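Side-chain contacts in FOKI restriction endonuclease (Planomicrobium okeanokoites, PDB 2FOK), which cleaves double-stranded DNA as a type IIS restriction endonuclease, using separate recognition and cleavage domains and metal-ion catalysis: residues A[173-176]-A[177-181]; A[193-197]-A[198-202]. All blocks are in the same frame, centred on the assembly; numbering follows the deposited sequence.

Contact 1: residues A[173-176]-A[177-181]; sequences QHLT and KFDLG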
loop_
_atom_site.group_PDB
_atom_site.type_symbol
_atom_site.label_atom_id
_atom_site.label_comp_id
_atom_site.label_asym_id
_atom_site.label_seq_id
_atom_site.Cartn_x
_atom_site.Cartn_y
_atom_site.Cartn_z
ATOM N N GLN A 173 4.400 19.884 10.045
ATOM C CA GLN A 173 3.287 19.022 10.442
ATOM C C GLN A 173 3.776 17.818 11.249
ATOM O O GLN A 173 4.923 17.384 11.105
ATOM C CB GLN A 173 2.532 18.504 9.199
ATOM C CG GLN A 173 2.129 19.566 8.170
ATOM C CD GLN A 173 3.124 19.672 7.023
ATOM O OE1 GLN A 173 4.322 19.498 7.217
ATOM N NE2 GLN A 173 2.630 19.959 5.824
ATOM N N HIS A 174 2.899 17.289 12.100
ATOM C CA HIS A 174 3.199 16.108 12.911
ATOM C C HIS A 174 2.239 15.035 12.410
ATOM O O HIS A 174 1.047 15.066 12.722
ATOM C CB HIS A 174 2.922 16.387 14.380
ATOM C CG HIS A 174 3.345 15.282 15.295
ATOM N ND1 HIS A 174 4.196 14.274 14.897
ATOM C CD2 HIS A 174 3.054 15.039 16.595
ATOM C CE1 HIS A 174 4.411 13.457 15.914
ATOM N NE2 HIS A 174 3.730 13.897 16.955
ATOM N N LEU A 175 2.740 14.079 11.638
ATOM C CA LEU A 175 1.847 13.066 11.090
ATOM C C LEU A 175 2.159 11.602 11.392
ATOM O O LEU A 175 3.314 11.222 11.636
ATOM C CB LEU A 175 1.742 13.265 9.574
ATOM C CG LEU A 175 1.706 14.711 9.073
ATOM C CD1 LEU A 175 1.810 14.728 7.551
ATOM C CD2 LEU A 175 0.402 15.381 9.515
ATOM N N THR A 176 1.098 10.790 11.373
ATOM C CA THR A 176 1.188 9.355 11.607
ATOM C C THR A 176 1.462 8.706 10.259
ATOM O O THR A 176 1.323 9.351 9.212
ATOM C CB THR A 176 -0.138 8.765 12.158
ATOM O OG1 THR A 176 -1.217 9.076 11.264
ATOM C CG2 THR A 176 -0.448 9.329 13.526
ATOM N N LYS A 177 1.843 7.433 10.298
ATOM C CA LYS A 177 2.145 6.653 9.106
ATOM C C LYS A 177 0.940 6.600 8.168
ATOM O O LYS A 177 1.091 6.440 6.950
ATOM C CB LYS A 177 2.522 5.238 9.520
ATOM C CG LYS A 177 1.454 4.558 10.378
ATOM C CD LYS A 177 1.761 3.084 10.586
ATOM C CE LYS A 177 1.672 2.702 12.066
ATOM N NZ LYS A 177 1.538 1.235 12.261
ATOM N N PHE A 178 -0.256 6.732 8.746
ATOM C CA PHE A 178 -1.508 6.699 7.982
ATOM C C PHE A 178 -1.742 7.988 7.217
ATOM O O PHE A 178 -2.222 7.958 6.077
ATOM C CB PHE A 178 -2.712 6.467 8.903
ATOM C CG PHE A 178 -2.530 5.340 9.863
ATOM C CD1 PHE A 178 -2.808 4.031 9.479
ATOM C CD2 PHE A 178 -2.080 5.583 11.159
ATOM C CE1 PHE A 178 -2.639 2.984 10.372
ATOM C CE2 PHE A 178 -1.909 4.538 12.056
ATOM C CZ PHE A 178 -2.191 3.237 11.662
ATOM N N ASP A 179 -1.431 9.115 7.858
ATOM C CA ASP A 179 -1.599 10.438 7.243
ATOM C C ASP A 179 -0.570 10.645 6.159
ATOM O O ASP A 179 -0.731 11.486 5.280
ATOM C CB ASP A 179 -1.416 11.539 8.273
ATOM C CG ASP A 179 -2.718 12.011 8.845
ATOM O OD1 ASP A 179 -3.767 11.598 8.304
ATOM O OD2 ASP A 179 -2.683 12.784 9.832
ATOM N N LEU A 180 0.519 9.893 6.267
ATOM C CA LEU A 180 1.603 9.949 5.305
ATOM C C LEU A 180 1.324 8.916 4.234
ATOM O O LEU A 180 1.430 9.199 3.044
ATOM C CB LEU A 180 2.931 9.650 6.004
ATOM C CG LEU A 180 3.437 10.817 6.857
ATOM C CD1 LEU A 180 4.485 10.336 7.862
ATOM C CD2 LEU A 180 4.006 11.890 5.947
ATOM N N GLY A 181 0.927 7.723 4.665
ATOM C CA GLY A 181 0.647 6.640 3.735
ATOM C C GLY A 181 -0.380 6.923 2.660
ATOM O O GLY A 181 -0.265 6.423 1.547
#

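Contact 2: residues A[193-197]-A[198-202]; sequences TSLPE and GILLD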
loop_
_atom_site.group_PDB
_atom_site.type_symbol
_atom_site.label_atom_id
_atom_site.label_comp_id
_atom_site.label_asym_id
_atom_site.label_seq_id
_atom_site.Cartn_x
_atom_site.Cartn_y
_atom_site.Cartn_z
ATOM N N THR A 193 -2.030 0.670 -0.156
ATOM C CA THR A 193 -3.279 0.954 0.541
ATOM C C THR A 193 -3.006 1.640 1.879
ATOM O O THR A 193 -1.954 1.447 2.480
ATOM C CB THR A 193 -4.073 -0.343 0.814
ATOM O OG1 THR A 193 -3.377 -1.117 1.789
ATOM C CG2 THR A 193 -4.228 -1.170 -0.452
ATOM N N SER A 194 -3.958 2.438 2.347
ATOM C CA SER A 194 -3.797 3.140 3.618
ATOM C C SER A 194 -5.110 3.101 4.389
ATOM O O SER A 194 -6.184 3.268 3.808
ATOM C CB SER A 194 -3.373 4.602 3.378
ATOM O OG SER A 194 -3.076 5.286 4.596
ATOM N N LEU A 195 -5.020 2.873 5.695
ATOM C CA LEU A 195 -6.203 2.817 6.541
ATOM C C LEU A 195 -6.573 4.195 7.066
ATOM O O LEU A 195 -5.734 4.890 7.644
ATOM C CB LEU A 195 -5.971 1.908 7.752
ATOM C CG LEU A 195 -5.310 0.543 7.596
ATOM C CD1 LEU A 195 -5.099 -0.062 8.983
ATOM C CD2 LEU A 195 -6.179 -0.356 6.750
ATOM N N PRO A 196 -7.827 4.621 6.853
ATOM C CA PRO A 196 -8.253 5.935 7.349
ATOM C C PRO A 196 -7.910 6.031 8.841
ATOM O O PRO A 196 -8.386 5.246 9.644
ATOM C CB PRO A 196 -9.758 5.937 7.102
ATOM C CG PRO A 196 -9.950 4.983 5.956
ATOM C CD PRO A 196 -8.896 3.928 6.108
ATOM N N GLU A 197 -7.062 6.985 9.195
ATOM C CA GLU A 197 -6.630 7.170 10.577
ATOM C C GLU A 197 -7.818 7.272 11.524
ATOM O O GLU A 197 -7.930 6.504 12.480
ATOM C CB GLU A 197 -5.771 8.432 10.676
ATOM C CG GLU A 197 -5.276 8.724 12.067
ATOM C CD GLU A 197 -4.605 10.067 12.153
ATOM O OE1 GLU A 197 -5.329 11.091 12.193
ATOM O OE2 GLU A 197 -3.354 10.099 12.174
ATOM N N GLY A 198 -8.700 8.232 11.265
ATOM C CA GLY A 198 -9.869 8.396 12.104
ATOM C C GLY A 198 -10.562 7.071 12.365
ATOM O O GLY A 198 -10.936 6.780 13.494
ATOM N N ILE A 199 -10.724 6.260 11.322
ATOM C CA ILE A 199 -11.382 4.966 11.453
ATOM C C ILE A 199 -10.542 3.973 12.263
ATOM O O ILE A 199 -11.084 3.142 12.991
ATOM C CB ILE A 199 -11.712 4.354 10.059
ATOM C CG1 ILE A 199 -12.864 5.133 9.413
ATOM C CG2 ILE A 199 -12.112 2.883 10.203
ATOM C CD1 ILE A 199 -13.214 4.681 8.022
ATOM N N LEU A 200 -9.223 4.061 12.158
ATOM C CA LEU A 200 -8.379 3.150 12.912
ATOM C C LEU A 200 -8.312 3.511 14.404
ATOM O O LEU A 200 -8.215 2.631 15.259
ATOM C CB LEU A 200 -6.961 3.102 12.322
ATOM C CG LEU A 200 -6.030 2.216 13.174
ATOM C CD1 LEU A 200 -5.678 0.939 12.423
ATOM C CD2 LEU A 200 -4.786 2.999 13.566
ATOM N N LEU A 201 -8.358 4.800 14.714
ATOM C CA LEU A 201 -8.296 5.244 16.100
ATOM C C LEU A 201 -9.557 4.818 16.859
ATOM O O LEU A 201 -9.531 4.626 18.080
ATOM C CB LEU A 201 -8.136 6.765 16.162
ATOM C CG LEU A 201 -6.699 7.282 16.073
ATOM C CD1 LEU A 201 -6.699 8.776 15.790
ATOM C CD2 LEU A 201 -5.978 6.983 17.373
ATOM N N ASP A 202 -10.654 4.672 16.123
ATOM C CA ASP A 202 -11.933 4.249 16.691
ATOM C C ASP A 202 -11.841 2.796 17.169
ATOM O O ASP A 202 -12.390 2.425 18.205
ATOM C CB ASP A 202 -13.019 4.351 15.621
ATOM C CG ASP A 202 -14.030 5.425 15.917
ATOM O OD1 ASP A 202 -14.589 5.422 17.032
ATOM O OD2 ASP A 202 -14.270 6.272 15.030
#

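Contact 1: residues A[173-176]-A[177-181]
Leu175 lays its side chain across the first turn of helix 177-181, meeting both Asp179 and Leu180 at about a right angle. The turn carries an N-cap: Thr176 ends the edge strand 175-176 and directly precedes the helix, within the second recognition subdomain, which belongs to the helix-turn-helix clan. Leu175 CB rests on Asp179 CB at 3.8 Å, while its CD1 reaches the Leu180 CD2 methyl at 3.9 Å. With chi1 of Thr176 at 56°, OG1 stands between its own backbone N and carbonyl carbon, and this rotation brings it to the start of the helix. There Thr176 OG1 accepts from Asp179 N, a long, weak bond of 3.4 Å but a fairly straight one, 155° at the hydrogen. The same amide also leans weakly on Thr176 O, so hydroxyl and carbonyl of one residue share it. Thr176 O takes its better bond from Leu180 N, 3.1 Å away and in the carbonyl plane. Leu180 CB, CG and CD1 gather about Thr176 O, with CG 3.5 Å from it. Cutting Leu180 back to an alanine is likely to open a gap beside the Thr176 carbonyl and cost Leu175 CD1 this apolar neighbour. Helix 160-169 backs the two leucines through Leu168 and Leu169. Beyond the turn, Thr176 OG1 has a second, probable hydrogen-bond partner in Glu197, and Lys177 NZ forms a salt bridge with Glu220. The Phe178 ring is approached from two directions: Lys177 CG lies 3.7 Å above one face, displaced toward the rim, and Thr176 OG1 sits in the ring plane at the edge, 3.6 Å from CD2.

Contact 2: residues A[193-197]-A[198-202]
Glu197 and Leu201 run side by side one turn apart, with Glu197 CG 4.0 Å from Leu201 CD1. Chi1 of Glu197 is 180°, placing CG opposite the backbone N and beside the carbonyl carbon; the methylenes thereby lie along the leucine. The backbone of the same pair closes the turn, for Leu201 N donates to Glu197 O at 2.8 Å, almost in line with the C=O bond (176°). Pro196, the preceding residue, pairs in parallel fashion with Ile199: CB and CG of the pyrrolidine ring lie against the CD1 methyl, the closer being Pro196 CB at 3.8 Å from Ile199 CD1. Pro196 O accepts from Leu200 N at 2.9 Å. Leu200 thus follows Pro196 by one turn, and its side chain extends back to Leu195, where the two CD1 methyls, Leu195 CD1 and Leu200 CD1, meet at 3.6 Å. Pro196 also touches Lys427 and Glu430, and Ile199 touches Met426, all on helix 421-436 of the cleavage domain. The whole is the first turn of a helix with proline at the N-cap, set here where the recognition part of the chain meets the cleavage domain.

In the fold
Contact 1 and contact 2 are both helix starts, in series along the chain, with centres about 11 Å apart. Contact 1 is the more buried: its threonine cap offers a hydroxyl to the helix through a weak bond, and leucines pack toward helix 160-169. Contact 2 is only partly buried, has a proline at the cap and relies on backbone bonds and aliphatic pairs, some bordering the cleavage domain. The two meet through polar groups: Thr176 OG1 and Glu197 OE2 lie 2.5 Å apart, a probable hydrogen bond, while Asp179 OD2 is also near that carboxylate, which may raise the proton affinity of one acid. Phe178 and Leu200 add apolar packing between the helices.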